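Local structure of cytosolic phospholipase A2 delta (Homo sapiens, 5IZ5) at residues I115-F128 / E135-T147. The protein hydrolyses glycerophospholipids at the sn-2 position in a calcium-dependent manner, with a preference for linoleic acid there. The protein carries 3 engineered substitutions. Residues are numbered along the deposited sequence; the frame is centred on the assembly and turned at random.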
loop_
_atom_site.group_PDB
_atom_site.type_symbol
_atom_site.label_atom_id
_atom_site.label_comp_id
_atom_site.label_asym_id
_atom_site.label_seq_id
_atom_site.Cartn_x
_atom_site.Cartn_y
_atom_site.Cartn_z
ATOM N N ILE B 115 13.726 -0.229 -25.397
ATOM C CA ILE B 115 14.995 -0.297 -26.122
ATOM C C ILE B 115 15.684 -1.671 -26.048
ATOM O O ILE B 115 16.764 -1.828 -26.592
ATOM C CB ILE B 115 15.993 0.799 -25.665
ATOM C CG1 ILE B 115 16.349 0.632 -24.187
ATOM C CG2 ILE B 115 15.423 2.189 -25.933
ATOM C CD1 ILE B 115 17.618 1.346 -23.781
ATOM N N SER B 116 15.086 -2.663 -25.391
ATOM C CA SER B 116 15.656 -4.014 -25.386
ATOM C C SER B 116 15.692 -4.619 -26.793
ATOM O O SER B 116 16.426 -5.571 -27.033
ATOM C CB SER B 116 14.904 -4.941 -24.423
ATOM O OG SER B 116 13.554 -5.127 -24.811
ATOM N N GLU B 117 14.911 -4.058 -27.718
ATOM C CA GLU B 117 14.968 -4.456 -29.127
ATOM C C GLU B 117 16.333 -4.179 -29.760
ATOM O O GLU B 117 16.755 -4.905 -30.659
ATOM C CB GLU B 117 13.889 -3.731 -29.948
ATOM C CG GLU B 117 13.750 -4.253 -31.379
ATOM C CD GLU B 117 12.797 -3.440 -32.240
ATOM O OE1 GLU B 117 12.369 -3.952 -33.295
ATOM O OE2 GLU B 117 12.483 -2.291 -31.887
ATOM N N VAL B 118 17.009 -3.124 -29.310
ATOM C CA VAL B 118 18.274 -2.712 -29.925
ATOM C C VAL B 118 19.422 -3.603 -29.419
ATOM O O VAL B 118 19.753 -3.626 -28.233
ATOM C CB VAL B 118 18.557 -1.184 -29.802
ATOM C CG1 VAL B 118 18.344 -0.659 -28.395
ATOM C CG2 VAL B 118 19.955 -0.837 -30.298
ATOM N N LEU B 119 20.002 -4.362 -30.344
ATOM C CA LEU B 119 21.074 -5.302 -30.029
ATOM C C LEU B 119 22.436 -4.652 -30.264
ATOM O O LEU B 119 22.606 -3.902 -31.228
ATOM C CB LEU B 119 20.924 -6.566 -30.875
ATOM C CG LEU B 119 19.619 -7.338 -30.643
ATOM C CD1 LEU B 119 19.429 -8.413 -31.703
ATOM C CD2 LEU B 119 19.585 -7.945 -29.244
ATOM N N PRO B 120 23.413 -4.932 -29.380
ATOM C CA PRO B 120 24.720 -4.275 -29.476
ATOM C C PRO B 120 25.415 -4.525 -30.812
ATOM O O PRO B 120 25.378 -5.640 -31.326
ATOM C CB PRO B 120 25.518 -4.871 -28.305
ATOM C CG PRO B 120 24.762 -6.073 -27.858
ATOM C CD PRO B 120 23.332 -5.851 -28.231
ATOM N N GLY B 121 26.001 -3.473 -31.384
ATOM C CA GLY B 121 26.703 -3.566 -32.662
ATOM C C GLY B 121 25.847 -3.279 -33.886
ATOM O O GLY B 121 26.328 -2.679 -34.844
ATOM N N LYS B 122 24.584 -3.706 -33.863
ATOM C CA LYS B 122 23.689 -3.564 -35.016
ATOM C C LYS B 122 22.886 -2.270 -34.977
ATOM O O LYS B 122 21.977 -2.138 -34.156
ATOM C CB LYS B 122 22.680 -4.717 -35.047
ATOM C CG LYS B 122 23.234 -6.095 -35.374
ATOM C CD LYS B 122 22.092 -7.108 -35.421
ATOM C CE LYS B 122 22.553 -8.540 -35.162
ATOM N NZ LYS B 122 21.539 -9.510 -35.658
ATOM N N LEU B 123 23.185 -1.343 -35.887
ATOM C CA LEU B 123 22.391 -0.126 -36.026
ATOM C C LEU B 123 20.946 -0.490 -36.349
ATOM O O LEU B 123 20.689 -1.262 -37.273
ATOM C CB LEU B 123 22.939 0.773 -37.141
ATOM C CG LEU B 123 22.197 2.107 -37.328
ATOM C CD1 LEU B 123 22.845 3.215 -36.507
ATOM C CD2 LEU B 123 22.118 2.515 -38.791
ATOM N N LEU B 124 20.012 0.072 -35.591
ATOM C CA LEU B 124 18.595 -0.168 -35.816
ATOM C C LEU B 124 17.928 1.124 -36.280
ATOM O O LEU B 124 17.949 2.131 -35.569
ATOM C CB LEU B 124 17.942 -0.691 -34.534
ATOM C CG LEU B 124 16.504 -1.206 -34.639
ATOM C CD1 LEU B 124 16.409 -2.422 -35.548
ATOM C CD2 LEU B 124 15.974 -1.539 -33.252
ATOM N N ARG B 125 17.366 1.097 -37.487
ATOM C CA ARG B 125 16.601 2.223 -38.021
ATOM C C ARG B 125 15.124 2.010 -37.752
ATOM O O ARG B 125 14.586 0.937 -38.021
ATOM C CB ARG B 125 16.868 2.419 -39.517
ATOM C CG ARG B 125 18.086 3.287 -39.792
ATOM C CD ARG B 125 18.569 3.176 -41.223
ATOM N NE ARG B 125 19.898 3.779 -41.371
ATOM C CZ ARG B 125 20.841 3.358 -42.213
ATOM N NH1 ARG B 125 20.638 2.300 -42.992
ATOM N NH2 ARG B 125 22.011 3.992 -42.265
ATOM N N LYS B 126 14.483 3.038 -37.202
ATOM C CA LYS B 126 13.094 2.955 -36.778
ATOM C C LYS B 126 12.282 4.127 -37.328
ATOM O O LYS B 126 12.740 5.271 -37.324
ATOM C CB LYS B 126 13.027 2.931 -35.246
ATOM C CG LYS B 126 13.071 1.534 -34.637
ATOM C CD LYS B 126 11.666 0.979 -34.482
ATOM C CE LYS B 126 11.675 -0.522 -34.282
ATOM N NZ LYS B 126 10.373 -1.009 -33.750
ATOM N N THR B 127 11.086 3.821 -37.829
ATOM C CA THR B 127 10.094 4.833 -38.168
ATOM C C THR B 127 8.887 4.581 -37.277
ATOM O O THR B 127 8.231 3.548 -37.395
ATOM C CB THR B 127 9.686 4.770 -39.655
ATOM O OG1 THR B 127 10.812 5.114 -40.468
ATOM C CG2 THR B 127 8.538 5.744 -39.963
ATOM N N PHE B 128 8.606 5.524 -36.382
ATOM C CA PHE B 128 7.514 5.378 -35.424
ATOM C C PHE B 128 6.243 6.033 -35.957
ATOM O O PHE B 128 6.296 7.162 -36.450
ATOM C CB PHE B 128 7.902 6.009 -34.089
ATOM C CG PHE B 128 9.040 5.310 -33.386
ATOM C CD1 PHE B 128 8.842 4.077 -32.783
ATOM C CD2 PHE B 128 10.300 5.893 -33.307
ATOM C CE1 PHE B 128 9.878 3.428 -32.127
ATOM C CE2 PHE B 128 11.343 5.251 -32.650
ATOM C CZ PHE B 128 11.131 4.016 -32.059
ATOM N N GLU B 135 -0.995 9.377 -39.606
ATOM C CA GLU B 135 -0.159 9.740 -40.727
ATOM C C GLU B 135 1.164 10.334 -40.243
ATOM O O GLU B 135 2.090 10.455 -41.021
ATOM C CB GLU B 135 -0.933 10.718 -41.624
ATOM C CG GLU B 135 -2.270 10.164 -42.098
ATOM C CD GLU B 135 -3.012 11.081 -43.052
ATOM O OE1 GLU B 135 -3.023 12.309 -42.825
ATOM O OE2 GLU B 135 -3.603 10.567 -44.025
ATOM N N GLU B 136 1.267 10.644 -38.951
ATOM C CA GLU B 136 2.458 11.299 -38.391
ATOM C C GLU B 136 3.584 10.257 -38.238
ATOM O O GLU B 136 3.327 9.136 -37.808
ATOM C CB GLU B 136 2.108 11.967 -37.038
ATOM C CG GLU B 136 0.617 12.260 -36.829
ATOM C CD GLU B 136 0.311 13.435 -35.917
ATOM O OE1 GLU B 136 1.255 14.065 -35.381
ATOM O OE2 GLU B 136 -0.902 13.735 -35.747
ATOM N N GLU B 137 4.815 10.604 -38.626
ATOM C CA GLU B 137 5.950 9.667 -38.533
ATOM C C GLU B 137 7.216 10.316 -37.989
ATOM O O GLU B 137 7.492 11.475 -38.288
ATOM C CB GLU B 137 6.264 9.055 -39.901
ATOM C CG GLU B 137 5.126 8.235 -40.485
ATOM C CD GLU B 137 5.488 7.532 -41.782
ATOM O OE1 GLU B 137 6.620 7.706 -42.288
ATOM O OE2 GLU B 137 4.626 6.795 -42.302
ATOM N N LEU B 138 7.982 9.549 -37.207
ATOM C CA LEU B 138 9.257 9.995 -36.636
ATOM C C LEU B 138 10.365 8.997 -36.992
ATOM O O LEU B 138 10.273 7.815 -36.648
ATOM C CB LEU B 138 9.144 10.095 -35.108
ATOM C CG LEU B 138 10.069 11.025 -34.297
ATOM C CD1 LEU B 138 10.358 10.424 -32.926
ATOM C CD2 LEU B 138 11.381 11.362 -34.987
ATOM N N ASP B 139 11.411 9.471 -37.668
ATOM C CA ASP B 139 12.568 8.629 -38.000
ATOM C C ASP B 139 13.681 8.790 -36.977
ATOM O O ASP B 139 14.140 9.903 -36.717
ATOM C CB ASP B 139 13.118 8.969 -39.386
ATOM C CG ASP B 139 12.236 8.469 -40.508
ATOM O OD1 ASP B 139 11.256 7.734 -40.241
ATOM O OD2 ASP B 139 12.530 8.819 -41.668
ATOM N N VAL B 140 14.112 7.667 -36.410
ATOM C CA VAL B 140 15.173 7.642 -35.408
ATOM C C VAL B 140 16.108 6.476 -35.703
ATOM O O VAL B 140 15.676 5.454 -36.241
ATOM C CB VAL B 140 14.595 7.461 -33.986
ATOM C CG1 VAL B 140 15.683 7.609 -32.928
ATOM C CG2 VAL B 140 13.471 8.457 -33.730
ATOM N N GLU B 141 17.382 6.626 -35.350
ATOM C CA GLU B 141 18.313 5.491 -35.385
ATOM C C GLU B 141 19.005 5.260 -34.052
ATOM O O GLU B 141 19.372 6.208 -33.351
ATOM C CB GLU B 141 19.311 5.554 -36.541
ATOM C CG GLU B 141 19.635 6.919 -37.116
ATOM C CD GLU B 141 20.484 6.829 -38.376
ATOM O OE1 GLU B 141 20.628 5.721 -38.936
ATOM O OE2 GLU B 141 21.013 7.873 -38.809
ATOM N N PHE B 142 19.171 3.979 -33.723
ATOM C CA PHE B 142 19.734 3.553 -32.450
ATOM C C PHE B 142 21.007 2.752 -32.665
ATOM O O PHE B 142 21.037 1.840 -33.490
ATOM C CB PHE B 142 18.736 2.665 -31.705
ATOM C CG PHE B 142 17.437 3.340 -31.396
ATOM C CD1 PHE B 142 17.288 4.067 -30.227
ATOM C CD2 PHE B 142 16.360 3.246 -32.273
ATOM C CE1 PHE B 142 16.083 4.687 -29.940
ATOM C CE2 PHE B 142 15.155 3.866 -31.993
ATOM C CZ PHE B 142 15.016 4.587 -30.824
ATOM N N LEU B 143 22.054 3.086 -31.916
ATOM C CA LEU B 143 23.258 2.264 -31.896
ATOM C C LEU B 143 23.691 2.005 -30.466
ATOM O O LEU B 143 23.945 2.937 -29.695
ATOM C CB LEU B 143 24.405 2.915 -32.668
ATOM C CG LEU B 143 25.663 2.033 -32.752
ATOM C CD1 LEU B 143 25.492 0.889 -33.748
ATOM C CD2 LEU B 143 26.897 2.863 -33.088
ATOM N N MET B 144 23.780 0.724 -30.130
ATOM C CA MET B 144 24.221 0.292 -28.823
ATOM C C MET B 144 25.648 -0.217 -28.934
ATOM O O MET B 144 25.942 -1.081 -29.762
ATOM C CB MET B 144 23.310 -0.817 -28.322
ATOM C CG MET B 144 23.538 -1.185 -26.866
ATOM S SD MET B 144 22.716 -0.045 -25.736
ATOM C CE MET B 144 21.000 -0.570 -25.871
ATOM N N GLU B 145 26.525 0.319 -28.090
ATOM C CA GLU B 145 27.931 -0.020 -28.116
ATOM C C GLU B 145 28.457 -0.339 -26.740
ATOM O O GLU B 145 27.976 0.207 -25.749
ATOM C CB GLU B 145 28.729 1.150 -28.652
ATOM C CG GLU B 145 28.639 1.341 -30.149
ATOM C CD GLU B 145 29.603 2.397 -30.660
ATOM O OE1 GLU B 145 29.912 3.348 -29.913
ATOM O OE2 GLU B 145 30.060 2.271 -31.814
ATOM N N GLU B 146 29.483 -1.186 -26.711
ATOM C CA GLU B 146 30.157 -1.596 -25.491
ATOM C C GLU B 146 30.968 -0.431 -24.942
ATOM O O GLU B 146 31.375 0.455 -25.689
ATOM C CB GLU B 146 31.069 -2.786 -25.802
ATOM C CG GLU B 146 31.721 -3.458 -24.612
ATOM C CD GLU B 146 32.353 -4.799 -24.964
ATOM O OE1 GLU B 146 33.061 -5.357 -24.104
ATOM O OE2 GLU B 146 32.144 -5.306 -26.089
ATOM N N THR B 147 31.164 -0.420 -23.631
ATOM C CA THR B 147 32.000 0.568 -22.963
ATOM C C THR B 147 33.055 -0.189 -22.164
ATOM O O THR B 147 32.922 -1.388 -21.935
ATOM C CB THR B 147 31.182 1.459 -22.006
ATOM O OG1 THR B 147 30.746 0.687 -20.882
ATOM C CG2 THR B 147 29.961 2.066 -22.711
HETATM O O HOH W 1 23.297 -1.167 -31.818
#
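Leu124, Lys126 and Phe128 each exchange two backbone hydrogen bonds with Phe142, Val140 and Leu138 respectively, satisfying every N-H and C=O of these antiparallel hydrogen-bonded pairs. Just before the strand, the type II turn 119-122 sends Gly121 N to Met144 O (2.9 Å, nearly straight at 170°); the positive phi of Gly121 would jam a CB against the preceding carbonyl, so glycine suits this place. A water accepts from Met144 N and probably donates to Leu119 O. On the polar face, the short hydroxyl of Thr127 OG1 donates to Asp139 OD1 (2.7 Å) from above the carboxylate plane, while Arg36 offers charge to Asp139 OD2 and Glu137. Arg125 and Glu141 lie side by side, NE making a salt bridge to OE1 (3.2 Å) from its syn side, 30° out of the carboxylate plane. The other face is mostly apolar: Phe128 CZ meets the Phe142 edge at CE2 (4.0 Å), and its ring packs edge-to-face with Tyr113. Lys126 lays its aliphatic stem at Phe142's edge and sends NZ to Glu117. Replacing Phe128 with an alanine is likely to open a gap beside Val140, Phe142 and Tyr113. Strands 124-129 and 137-146 thus form an antiparallel hairpin packed on the opposing sheet of the N-terminal C2 domain's beta sandwich.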